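Local coordinates for L-aspartate semialdehyde sulfurtransferase (Methanocaldococcus jannaschii, PDB 3KPB), which probably makes homocysteine from aspartate semialdehyde and sulfide, and binds S-adenosylmethionine and methylthioadenosine through the C-terminal pair of CBS domains described here, at residues 34-44 / 94-105; 1-9 / 76-84. One frame throughout, in Å; residues are numbered along the deposited sequence.

Contact 1: residues 34-44 / 94-105. With SAM (S-adenosylmethionine), chain E.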
loop_
_atom_site.group_PDB
_atom_site.type_symbol
_atom_site.label_atom_id
_atom_site.label_comp_id
_atom_site.label_asym_id
_atom_site.label_seq_id
_atom_site.Cartn_x
_atom_site.Cartn_y
_atom_site.Cartn_z
ATOM N N HIS A 34 -2.489 -6.516 -5.599
ATOM C CA HIS A 34 -1.806 -7.798 -5.477
ATOM C C HIS A 34 -1.743 -8.444 -6.835
ATOM O O HIS A 34 -2.773 -8.653 -7.479
ATOM C CB HIS A 34 -2.551 -8.721 -4.526
ATOM C CG HIS A 34 -2.745 -8.145 -3.167
ATOM N ND1 HIS A 34 -3.882 -7.452 -2.815
ATOM C CD2 HIS A 34 -1.942 -8.137 -2.079
ATOM C CE1 HIS A 34 -3.774 -7.050 -1.561
ATOM N NE2 HIS A 34 -2.607 -7.454 -1.092
ATOM N N LEU A 35 -0.529 -8.752 -7.271
ATOM C CA LEU A 35 -0.306 -9.344 -8.573
ATOM C C LEU A 35 0.592 -10.572 -8.422
ATOM O O LEU A 35 1.811 -10.442 -8.297
ATOM C CB LEU A 35 0.326 -8.303 -9.504
ATOM C CG LEU A 35 0.595 -8.734 -10.945
ATOM C CD1 LEU A 35 -0.711 -9.082 -11.665
ATOM C CD2 LEU A 35 1.370 -7.652 -11.694
ATOM N N PRO A 36 -0.012 -11.774 -8.386
ATOM C CA PRO A 36 0.777 -13.009 -8.377
ATOM C C PRO A 36 1.600 -13.112 -9.655
ATOM O O PRO A 36 1.105 -12.784 -10.741
ATOM C CB PRO A 36 -0.284 -14.114 -8.339
ATOM C CG PRO A 36 -1.527 -13.454 -7.824
ATOM C CD PRO A 36 -1.457 -12.020 -8.231
ATOM N N ILE A 37 2.852 -13.537 -9.511
ATOM C CA ILE A 37 3.747 -13.694 -10.649
ATOM C C ILE A 37 3.888 -15.181 -10.944
ATOM O O ILE A 37 4.127 -15.982 -10.035
ATOM C CB ILE A 37 5.129 -13.046 -10.391
ATOM C CG1 ILE A 37 4.977 -11.568 -9.985
ATOM C CG2 ILE A 37 6.041 -13.221 -11.611
ATOM C CD1 ILE A 37 4.197 -10.692 -10.978
ATOM N N VAL A 38 3.703 -15.548 -12.206
ATOM C CA VAL A 38 3.767 -16.947 -12.607
ATOM C C VAL A 38 4.866 -17.141 -13.639
ATOM O O VAL A 38 5.249 -16.189 -14.338
ATOM C CB VAL A 38 2.412 -17.466 -13.148
ATOM C CG1 VAL A 38 1.363 -17.473 -12.044
ATOM C CG2 VAL A 38 1.941 -16.648 -14.361
ATOM N N ASP A 39 5.385 -18.365 -13.718
ATOM C CA ASP A 39 6.365 -18.681 -14.746
ATOM C C ASP A 39 5.677 -18.980 -16.076
ATOM O O ASP A 39 4.448 -18.882 -16.190
ATOM C CB ASP A 39 7.340 -19.793 -14.311
ATOM C CG ASP A 39 6.656 -21.120 -13.998
ATOM O OD1 ASP A 39 5.573 -21.423 -14.549
ATOM O OD2 ASP A 39 7.235 -21.884 -13.195
ATOM N N GLU A 40 6.480 -19.322 -17.078
ATOM C CA GLU A 40 5.984 -19.531 -18.436
ATOM C C GLU A 40 5.023 -20.720 -18.519
ATOM O O GLU A 40 4.354 -20.925 -19.537
ATOM C CB GLU A 40 7.155 -19.668 -19.425
ATOM C CG GLU A 40 7.958 -20.976 -19.342
ATOM C CD GLU A 40 9.026 -20.999 -18.247
ATOM O OE1 GLU A 40 9.837 -21.949 -18.248
ATOM O OE2 GLU A 40 9.067 -20.084 -17.393
ATOM N N HIS A 41 4.956 -21.494 -17.433
ATOM C CA HIS A 41 4.010 -22.605 -17.348
ATOM C C HIS A 41 2.777 -22.328 -16.464
ATOM O O HIS A 41 1.981 -23.238 -16.225
ATOM C CB HIS A 41 4.739 -23.893 -16.938
ATOM C CG HIS A 41 5.776 -24.322 -17.928
ATOM N ND1 HIS A 41 5.457 -24.976 -19.099
ATOM C CD2 HIS A 41 7.120 -24.156 -17.944
ATOM C CE1 HIS A 41 6.562 -25.208 -19.787
ATOM N NE2 HIS A 41 7.584 -24.720 -19.108
ATOM N N GLY A 42 2.609 -21.089 -15.999
ATOM C CA GLY A 42 1.425 -20.715 -15.204
ATOM C C GLY A 42 1.552 -21.025 -13.722
ATOM O O GLY A 42 0.584 -20.917 -12.964
ATOM N N LYS A 43 2.758 -21.395 -13.301
ATOM C CA LYS A 43 3.003 -21.765 -11.909
ATOM C C LYS A 43 3.530 -20.600 -11.093
ATOM O O LYS A 43 4.411 -19.863 -11.545
ATOM C CB LYS A 43 3.990 -22.932 -11.817
ATOM C CG LYS A 43 3.651 -24.154 -12.678
ATOM C CD LYS A 43 2.190 -24.573 -12.540
ATOM C CE LYS A 43 1.970 -25.969 -13.111
ATOM N NZ LYS A 43 2.057 -26.011 -14.606
ATOM N N LEU A 44 3.021 -20.468 -9.869
ATOM C CA LEU A 44 3.379 -19.353 -8.993
ATOM C C LEU A 44 4.869 -19.308 -8.652
ATOM O O LEU A 44 5.448 -20.308 -8.224
ATOM C CB LEU A 44 2.551 -19.397 -7.704
ATOM C CG LEU A 44 2.769 -18.255 -6.704
ATOM C CD1 LEU A 44 2.175 -16.941 -7.208
ATOM C CD2 LEU A 44 2.171 -18.634 -5.367
ATOM N N SER A 94 -2.592 -8.383 3.230
ATOM C CA SER A 94 -3.972 -8.061 2.882
ATOM C C SER A 94 -4.463 -8.793 1.632
ATOM O O SER A 94 -5.583 -8.561 1.181
ATOM C CB SER A 94 -4.121 -6.548 2.702
ATOM O OG SER A 94 -3.171 -6.050 1.774
ATOM N N GLY A 95 -3.622 -9.656 1.065
ATOM C CA GLY A 95 -4.009 -10.464 -0.094
ATOM C C GLY A 95 -3.186 -11.734 -0.175
ATOM O O GLY A 95 -1.974 -11.701 0.032
ATOM N N VAL A 96 -3.840 -12.858 -0.452
ATOM C CA VAL A 96 -3.126 -14.119 -0.644
ATOM C C VAL A 96 -3.571 -14.765 -1.951
ATOM O O VAL A 96 -4.772 -14.879 -2.210
ATOM C CB VAL A 96 -3.302 -15.115 0.547
ATOM C CG1 VAL A 96 -2.777 -14.517 1.843
ATOM C CG2 VAL A 96 -4.754 -15.541 0.711
ATOM N N PRO A 97 -2.606 -15.165 -2.794
ATOM C CA PRO A 97 -2.943 -15.954 -3.971
ATOM C C PRO A 97 -3.510 -17.301 -3.543
ATOM O O PRO A 97 -3.084 -17.868 -2.531
ATOM C CB PRO A 97 -1.591 -16.144 -4.674
ATOM C CG PRO A 97 -0.705 -15.077 -4.111
ATOM C CD PRO A 97 -1.157 -14.907 -2.700
ATOM N N VAL A 98 -4.473 -17.792 -4.314
ATOM C CA VAL A 98 -5.068 -19.099 -4.093
ATOM C C VAL A 98 -4.452 -20.036 -5.133
ATOM O O VAL A 98 -4.468 -19.735 -6.335
ATOM C CB VAL A 98 -6.608 -19.040 -4.215
ATOM C CG1 VAL A 98 -7.216 -20.397 -3.911
ATOM C CG2 VAL A 98 -7.177 -17.980 -3.271
ATOM N N VAL A 99 -3.875 -21.141 -4.656
ATOM C CA VAL A 99 -3.174 -22.100 -5.513
ATOM C C VAL A 99 -3.811 -23.482 -5.425
ATOM O O VAL A 99 -4.499 -23.801 -4.446
ATOM C CB VAL A 99 -1.640 -22.198 -5.188
ATOM C CG1 VAL A 99 -0.944 -20.865 -5.446
ATOM C CG2 VAL A 99 -1.388 -22.673 -3.754
ATOM N N ASP A 100 -3.597 -24.290 -6.459
ATOM C CA ASP A 100 -3.981 -25.696 -6.407
ATOM C C ASP A 100 -2.757 -26.579 -6.109
ATOM O O ASP A 100 -1.656 -26.069 -5.848
ATOM C CB ASP A 100 -4.739 -26.131 -7.682
ATOM C CG ASP A 100 -3.885 -26.074 -8.952
ATOM O OD1 ASP A 100 -2.638 -26.051 -8.860
ATOM O OD2 ASP A 100 -4.476 -26.077 -10.060
ATOM N N ASP A 101 -2.953 -27.895 -6.153
ATOM C CA ASP A 101 -1.884 -28.854 -5.855
ATOM C C ASP A 101 -0.728 -28.844 -6.869
ATOM O O ASP A 101 0.336 -29.396 -6.590
ATOM C CB ASP A 101 -2.451 -30.277 -5.722
ATOM C CG ASP A 101 -3.103 -30.545 -4.360
ATOM O OD1 ASP A 101 -2.882 -29.779 -3.396
ATOM O OD2 ASP A 101 -3.832 -31.551 -4.250
ATOM N N TYR A 102 -0.935 -28.235 -8.039
ATOM C CA TYR A 102 0.119 -28.143 -9.060
ATOM C C TYR A 102 0.765 -26.761 -9.103
ATOM O O TYR A 102 1.575 -26.472 -9.987
ATOM C CB TYR A 102 -0.428 -28.558 -10.433
ATOM C CG TYR A 102 -0.811 -30.013 -10.452
ATOM C CD1 TYR A 102 0.135 -30.987 -10.759
ATOM C CD2 TYR A 102 -2.106 -30.424 -10.108
ATOM C CE1 TYR A 102 -0.192 -32.331 -10.747
ATOM C CE2 TYR A 102 -2.449 -31.775 -10.095
ATOM C CZ TYR A 102 -1.482 -32.720 -10.419
ATOM O OH TYR A 102 -1.778 -34.063 -10.420
ATOM N N ARG A 103 0.401 -25.922 -8.131
ATOM C CA ARG A 103 0.927 -24.552 -7.990
ATOM C C ARG A 103 0.408 -23.552 -9.036
ATOM O O ARG A 103 0.997 -22.483 -9.233
ATOM C CB ARG A 103 2.464 -24.549 -7.921
ATOM C CG ARG A 103 3.012 -24.617 -6.511
ATOM C CD ARG A 103 3.508 -23.256 -6.068
ATOM N NE ARG A 103 3.278 -23.027 -4.646
ATOM C CZ ARG A 103 3.741 -21.985 -3.962
ATOM N NH1 ARG A 103 4.484 -21.061 -4.560
ATOM N NH2 ARG A 103 3.466 -21.872 -2.668
ATOM N N ARG A 104 -0.696 -23.895 -9.695
ATOM C CA ARG A 104 -1.389 -22.942 -10.565
ATOM C C ARG A 104 -2.153 -21.925 -9.722
ATOM O O ARG A 104 -2.675 -22.260 -8.658
ATOM C CB ARG A 104 -2.371 -23.652 -11.496
ATOM C CG ARG A 104 -1.724 -24.598 -12.468
ATOM C CD ARG A 104 -2.708 -25.070 -13.517
ATOM N NE ARG A 104 -2.052 -26.032 -14.393
ATOM C CZ ARG A 104 -1.381 -25.714 -15.495
ATOM N NH1 ARG A 104 -1.284 -24.448 -15.892
ATOM N NH2 ARG A 104 -0.805 -26.680 -16.210
ATOM N N VAL A 105 -2.238 -20.690 -10.204
ATOM C CA VAL A 105 -2.960 -19.654 -9.470
ATOM C C VAL A 105 -4.430 -19.670 -9.888
ATOM O O VAL A 105 -4.752 -19.401 -11.046
ATOM C CB VAL A 105 -2.328 -18.248 -9.687
ATOM C CG1 VAL A 105 -3.143 -17.170 -8.980
ATOM C CG2 VAL A 105 -0.876 -18.224 -9.196
HETATM N N SAM E . -0.149 -5.515 2.877
HETATM C CA SAM E . 1.182 -4.895 2.783
HETATM C C SAM E . 1.623 -4.836 1.318
HETATM O O SAM E . 0.821 -4.566 0.419
HETATM O OXT SAM E . 2.795 -5.048 0.994
HETATM C CB SAM E . 2.189 -5.723 3.587
HETATM C CG SAM E . 3.259 -4.828 4.218
HETATM S SD SAM E . 4.959 -5.319 3.757
HETATM C CE SAM E . 5.843 -3.852 4.235
HETATM C "C5'" SAM E . 5.142 -5.225 1.940
HETATM C "C4'" SAM E . 5.550 -6.561 1.321
HETATM O "O4'" SAM E . 4.553 -7.557 1.591
HETATM C "C3'" SAM E . 5.548 -6.409 -0.198
HETATM O "O3'" SAM E . 6.901 -6.316 -0.636
HETATM C "C2'" SAM E . 4.923 -7.705 -0.709
HETATM O "O2'" SAM E . 5.838 -8.348 -1.604
HETATM C "C1'" SAM E . 4.748 -8.539 0.564
HETATM N N9 SAM E . 3.527 -9.362 0.430
HETATM C C8 SAM E . 2.287 -8.908 0.230
HETATM N N7 SAM E . 1.446 -9.942 0.154
HETATM C C5 SAM E . 2.155 -11.058 0.308
HETATM C C6 SAM E . 1.836 -12.410 0.320
HETATM N N6 SAM E . 0.583 -12.822 0.160
HETATM N N1 SAM E . 2.819 -13.305 0.502
HETATM C C2 SAM E . 4.073 -12.916 0.665
HETATM N N3 SAM E . 4.410 -11.635 0.657
HETATM C C4 SAM E . 3.476 -10.690 0.479
HETATM O O HOH W 1 -0.743 -8.105 1.025
HETATM O O HOH W 2 1.669 -25.793 -17.466
HETATM O O HOH W 3 -1.756 -19.815 -12.870
#
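His34 and Ser94 meet at the S-adenosylmethionine end of the contact, where polar bonds dominate. His34 NE2 and Ser94 OG are hydrogen-bonded at 3.2 Å, the hydroxyl lying in the plane of the imidazole at its edge. A water also in that plane bonds NE2 and takes the N-H of Ser94 and the ligand amino group. With CG anti to the carbonyl carbon (chi1 -57°), the His34 ring lies against Gly95, whose CA sits over one face, 3.6 Å from the centroid, in a CH-pi contact. Glycine suits this place because a beta carbon would collide with His34 CD2. Gly95 O accepts a hydrogen bond from the adenine N6 at 2.8 Å, while Ser94 OG takes a weak bond from the ligand amino N.

Apolar packing fills the middle. The compact rings of Pro36 and Pro97 meet CG to CG at 4.1 Å. Val105 CG2 is wedged between Val38 CG1, 3.7 Å away, and Leu44 CD1, while Leu44 CD2 touches Val99 CG1, the two side chains crossing at about a right angle. Leu44 CD2 also lies over one face of the Arg103 guanidinium.

At the turns, Leu44 N gives a straight hydrogen bond of 2.9 Å to Arg103 O, and a water links Gly42 O to Val105 N. Lys43 NZ stands over a face of the Arg104 guanidinium, only 3.3 Å from NH2; its bond to His41 O, and a water joining that oxygen to Arg104 NH2, probably ease the repulsion. Asp39 OD1 and Asp100 OD1 each grip two backbone N-H groups from opposite faces of the carboxylate, forming matching Asx turns.

Two equivalent beta hairpins, one from each CBS motif, thus face each other beside the ligand, the pseudo-symmetric pairing characteristic of a CBS domain pair.

Contact 2: residues 1-9 / 76-84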
loop_
_atom_site.group_PDB
_atom_site.type_symbol
_atom_site.label_atom_id
_atom_site.label_comp_id
_atom_site.label_asym_id
_atom_site.label_seq_id
_atom_site.Cartn_x
_atom_site.Cartn_y
_atom_site.Cartn_z
ATOM N N THR A 1 -17.193 -22.460 5.298
ATOM C CA THR A 1 -16.780 -21.483 4.250
ATOM C C THR A 1 -15.398 -21.847 3.720
ATOM O O THR A 1 -14.388 -21.518 4.345
ATOM C CB THR A 1 -16.713 -20.037 4.807
ATOM O OG1 THR A 1 -17.349 -19.971 6.107
ATOM C CG2 THR A 1 -17.387 -19.057 3.850
ATOM N N LEU A 2 -15.340 -22.536 2.584
ATOM C CA LEU A 2 -14.052 -22.786 1.942
ATOM C C LEU A 2 -13.662 -21.592 1.064
ATOM O O LEU A 2 -14.451 -20.658 0.889
ATOM C CB LEU A 2 -14.060 -24.103 1.146
ATOM C CG LEU A 2 -14.254 -25.432 1.894
ATOM C CD1 LEU A 2 -14.077 -26.605 0.931
ATOM C CD2 LEU A 2 -13.310 -25.578 3.093
ATOM N N VAL A 3 -12.445 -21.624 0.525
ATOM C CA VAL A 3 -11.946 -20.557 -0.347
ATOM C C VAL A 3 -12.485 -20.672 -1.780
ATOM O O VAL A 3 -13.022 -19.698 -2.314
ATOM C CB VAL A 3 -10.392 -20.492 -0.349
ATOM C CG1 VAL A 3 -9.871 -19.680 -1.528
ATOM C CG2 VAL A 3 -9.886 -19.895 0.948
ATOM N N LYS A 4 -12.342 -21.857 -2.386
ATOM C CA LYS A 4 -12.733 -22.099 -3.795
ATOM C C LYS A 4 -14.186 -21.687 -4.047
ATOM O O LYS A 4 -14.605 -21.435 -5.183
ATOM C CB LYS A 4 -12.503 -23.571 -4.181
ATOM C CG LYS A 4 -13.529 -24.587 -3.643
ATOM C CD LYS A 4 -12.972 -26.025 -3.570
ATOM C CE LYS A 4 -12.671 -26.619 -5.000
ATOM N NZ LYS A 4 -11.402 -26.030 -5.607
ATOM N N ASP A 5 -14.918 -21.620 -2.936
ATOM C CA ASP A 5 -16.315 -21.210 -2.837
ATOM C C ASP A 5 -16.538 -19.719 -3.049
ATOM O O ASP A 5 -17.515 -19.309 -3.725
ATOM C CB ASP A 5 -16.806 -21.488 -1.414
ATOM C CG ASP A 5 -17.316 -22.897 -1.216
ATOM O OD1 ASP A 5 -17.923 -23.144 -0.140
ATOM O OD2 ASP A 5 -17.131 -23.756 -2.107
ATOM N N ILE A 6 -15.675 -18.905 -2.443
ATOM C CA ILE A 6 -15.899 -17.459 -2.359
ATOM C C ILE A 6 -15.213 -16.686 -3.480
ATOM O O ILE A 6 -15.338 -15.460 -3.572
ATOM C CB ILE A 6 -15.468 -16.889 -0.987
ATOM C CG1 ILE A 6 -13.933 -16.794 -0.893
ATOM C CG2 ILE A 6 -16.060 -17.729 0.148
ATOM C CD1 ILE A 6 -13.441 -15.731 0.080
ATOM N N LEU A 7 -14.485 -17.412 -4.324
ATOM C CA LEU A 7 -13.860 -16.833 -5.503
ATOM C C LEU A 7 -14.930 -16.404 -6.497
ATOM O O LEU A 7 -15.817 -17.187 -6.843
ATOM C CB LEU A 7 -12.907 -17.844 -6.135
ATOM C CG LEU A 7 -11.411 -17.773 -5.794
ATOM C CD1 LEU A 7 -11.099 -17.048 -4.457
ATOM C CD2 LEU A 7 -10.800 -19.160 -5.808
ATOM N N SER A 8 -14.839 -15.160 -6.956
ATOM C CA SER A 8 -15.911 -14.552 -7.734
ATOM C C SER A 8 -15.496 -14.134 -9.144
ATOM O O SER A 8 -16.347 -13.830 -9.983
ATOM C CB SER A 8 -16.464 -13.341 -6.983
ATOM O OG SER A 8 -15.456 -12.352 -6.817
ATOM N N LYS A 9 -14.195 -14.130 -9.408
ATOM C CA LYS A 9 -13.669 -13.549 -10.638
ATOM C C LYS A 9 -12.388 -14.261 -11.050
ATOM O O LYS A 9 -11.781 -14.948 -10.220
ATOM C CB LYS A 9 -13.393 -12.064 -10.414
ATOM C CG LYS A 9 -12.395 -11.799 -9.301
ATOM C CD LYS A 9 -12.417 -10.351 -8.902
ATOM C CE LYS A 9 -11.355 -10.040 -7.873
ATOM N NZ LYS A 9 -11.505 -8.628 -7.380
ATOM N N HIS A 76 -5.009 -22.466 -0.100
ATOM C CA HIS A 76 -5.338 -23.564 -0.981
ATOM C C HIS A 76 -6.800 -23.442 -1.332
ATOM O O HIS A 76 -7.607 -22.953 -0.533
ATOM C CB HIS A 76 -5.041 -24.902 -0.313
ATOM C CG HIS A 76 -4.972 -26.056 -1.266
ATOM N ND1 HIS A 76 -6.080 -26.793 -1.626
ATOM C CD2 HIS A 76 -3.919 -26.625 -1.902
ATOM C CE1 HIS A 76 -5.716 -27.753 -2.457
ATOM N NE2 HIS A 76 -4.411 -27.675 -2.641
ATOM N N GLU A 77 -7.134 -23.865 -2.545
ATOM C CA GLU A 77 -8.516 -23.831 -2.983
ATOM C C GLU A 77 -9.443 -24.539 -1.988
ATOM O O GLU A 77 -10.548 -24.059 -1.728
ATOM C CB GLU A 77 -8.676 -24.348 -4.422
ATOM C CG GLU A 77 -7.807 -25.543 -4.806
ATOM C CD GLU A 77 -8.052 -26.015 -6.233
ATOM O OE1 GLU A 77 -8.446 -25.190 -7.087
ATOM O OE2 GLU A 77 -7.846 -27.218 -6.503
ATOM N N ASP A 78 -8.978 -25.638 -1.391
ATOM C CA ASP A 78 -9.781 -26.384 -0.406
ATOM C C ASP A 78 -9.631 -25.905 1.059
ATOM O O ASP A 78 -10.187 -26.522 1.973
ATOM C CB ASP A 78 -9.511 -27.905 -0.498
ATOM C CG ASP A 78 -9.498 -28.424 -1.944
ATOM O OD1 ASP A 78 -10.214 -27.866 -2.817
ATOM O OD2 ASP A 78 -8.771 -29.407 -2.201
ATOM N N GLU A 79 -8.899 -24.812 1.277
ATOM C CA GLU A 79 -8.679 -24.263 2.625
ATOM C C GLU A 79 -9.898 -23.481 3.147
ATOM O O GLU A 79 -10.564 -22.790 2.372
ATOM C CB GLU A 79 -7.424 -23.382 2.612
ATOM C CG GLU A 79 -6.963 -22.812 3.959
ATOM C CD GLU A 79 -5.575 -22.188 3.846
ATOM O OE1 GLU A 79 -5.014 -22.171 2.725
ATOM O OE2 GLU A 79 -5.031 -21.723 4.874
ATOM N N PRO A 80 -10.211 -23.616 4.455
ATOM C CA PRO A 80 -11.235 -22.774 5.111
ATOM C C PRO A 80 -10.872 -21.278 5.233
ATOM O O PRO A 80 -9.723 -20.936 5.548
ATOM C CB PRO A 80 -11.396 -23.402 6.504
ATOM C CG PRO A 80 -10.417 -24.523 6.592
ATOM C CD PRO A 80 -9.901 -24.831 5.233
ATOM N N VAL A 81 -11.872 -20.414 4.993
ATOM C CA VAL A 81 -11.713 -18.945 5.011
ATOM C C VAL A 81 -11.149 -18.365 6.320
ATOM O O VAL A 81 -10.324 -17.447 6.292
ATOM C CB VAL A 81 -13.060 -18.247 4.645
ATOM C CG1 VAL A 81 -13.033 -16.758 4.969
ATOM C CG2 VAL A 81 -13.389 -18.463 3.174
ATOM N N ASP A 82 -11.595 -18.901 7.456
ATOM C CA ASP A 82 -11.122 -18.438 8.763
ATOM C C ASP A 82 -9.605 -18.571 8.913
ATOM O O ASP A 82 -8.956 -17.698 9.499
ATOM C CB ASP A 82 -11.818 -19.220 9.879
ATOM C CG ASP A 82 -12.448 -18.313 10.920
ATOM O OD1 ASP A 82 -11.865 -17.253 11.241
ATOM O OD2 ASP A 82 -13.539 -18.665 11.419
ATOM N N HIS A 83 -9.056 -19.670 8.391
ATOM C CA HIS A 83 -7.617 -19.942 8.444
ATOM C C HIS A 83 -6.859 -18.875 7.634
ATOM O O HIS A 83 -5.772 -18.439 8.027
ATOM C CB HIS A 83 -7.304 -21.362 7.929
ATOM C CG HIS A 83 -7.785 -22.475 8.824
ATOM N ND1 HIS A 83 -9.118 -22.696 9.096
ATOM C CD2 HIS A 83 -7.105 -23.451 9.475
ATOM C CE1 HIS A 83 -9.239 -23.746 9.891
ATOM N NE2 HIS A 83 -8.032 -24.222 10.136
ATOM N N VAL A 84 -7.456 -18.461 6.514
ATOM C CA VAL A 84 -6.900 -17.424 5.639
ATOM C C VAL A 84 -6.906 -16.067 6.334
ATOM O O VAL A 84 -5.898 -15.357 6.312
ATOM C CB VAL A 84 -7.660 -17.336 4.291
ATOM C CG1 VAL A 84 -7.076 -16.243 3.395
ATOM C CG2 VAL A 84 -7.637 -18.676 3.583
HETATM O O HOH W 4 -10.658 -25.050 -8.652
#
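The contact lies on the second CBS motif's side of the CBS pair: the N-terminal residues 1-9 pack on the type I turn 76-79 and the start of helix 81-91. Backbone bonds set the pairing: the N-H of Val81, first residue of that helix, gives an almost straight bond of 2.8 Å to Thr1 O, Val3 N donates to Glu79 O, and Lys4 N meets a lone pair of Glu77 O in the carbonyl plane at 2.9 Å. Pro80, at the N-cap, has no N-H to give, and the helix asks for none at that position; its ring CD touches Leu2 CD2.

Toward helices 81-91 and 111-118, branched side chains pack. Val3 CG2 meets Val84 CG2 at 3.7 Å, and Ile6 CG2 reaches Val81 CG2 at 4.1 Å; Ile114 adjoins both Ile6 and Val81.

On the outer side, Lys4 folds back through bends at chi3 and chi4 (-66° and 75°), bringing NZ between two acids, 3.4 Å from Glu77 OE1 and 3.5 Å from Asp78 OD1. A water that donates to Glu77 OE1 accepts a weak bond from Lys4 NZ. With an alanine in place of Glu77, the Lys4 ammonium would probably keep only Asp78 of its two acids in this contact and turn more easily.

This is consistent with the intertwined build of a CBS pair, the chain's N-terminal residues packing on the second motif.

Overall arrangement
Contacts 1 and 2, whose centres are 15 Å apart, share the second CBS motif: strand 95-99 follows helix 81-91 and turns one face, with Gly95, Pro97 and Val99, to the first motif, and the other, with Val96 and Val98, to Val84 and Val3 of contact 2. The two join directly where Asp101 OD1 lies 2.7 Å from His76 NE2, probably hydrogen-bonded, and where Val96 CG2 packs on Val84 CG1 at 3.6 Å. Contact 1 borders the S-adenosylmethionine site, which Asp52, Thr69 and Ile73 help complete; the Val84 side chain stays about 9 Å from the ligand. Ser8, though outside the packing of contact 2, and His34 of contact 1 both bind methylthioadenosine.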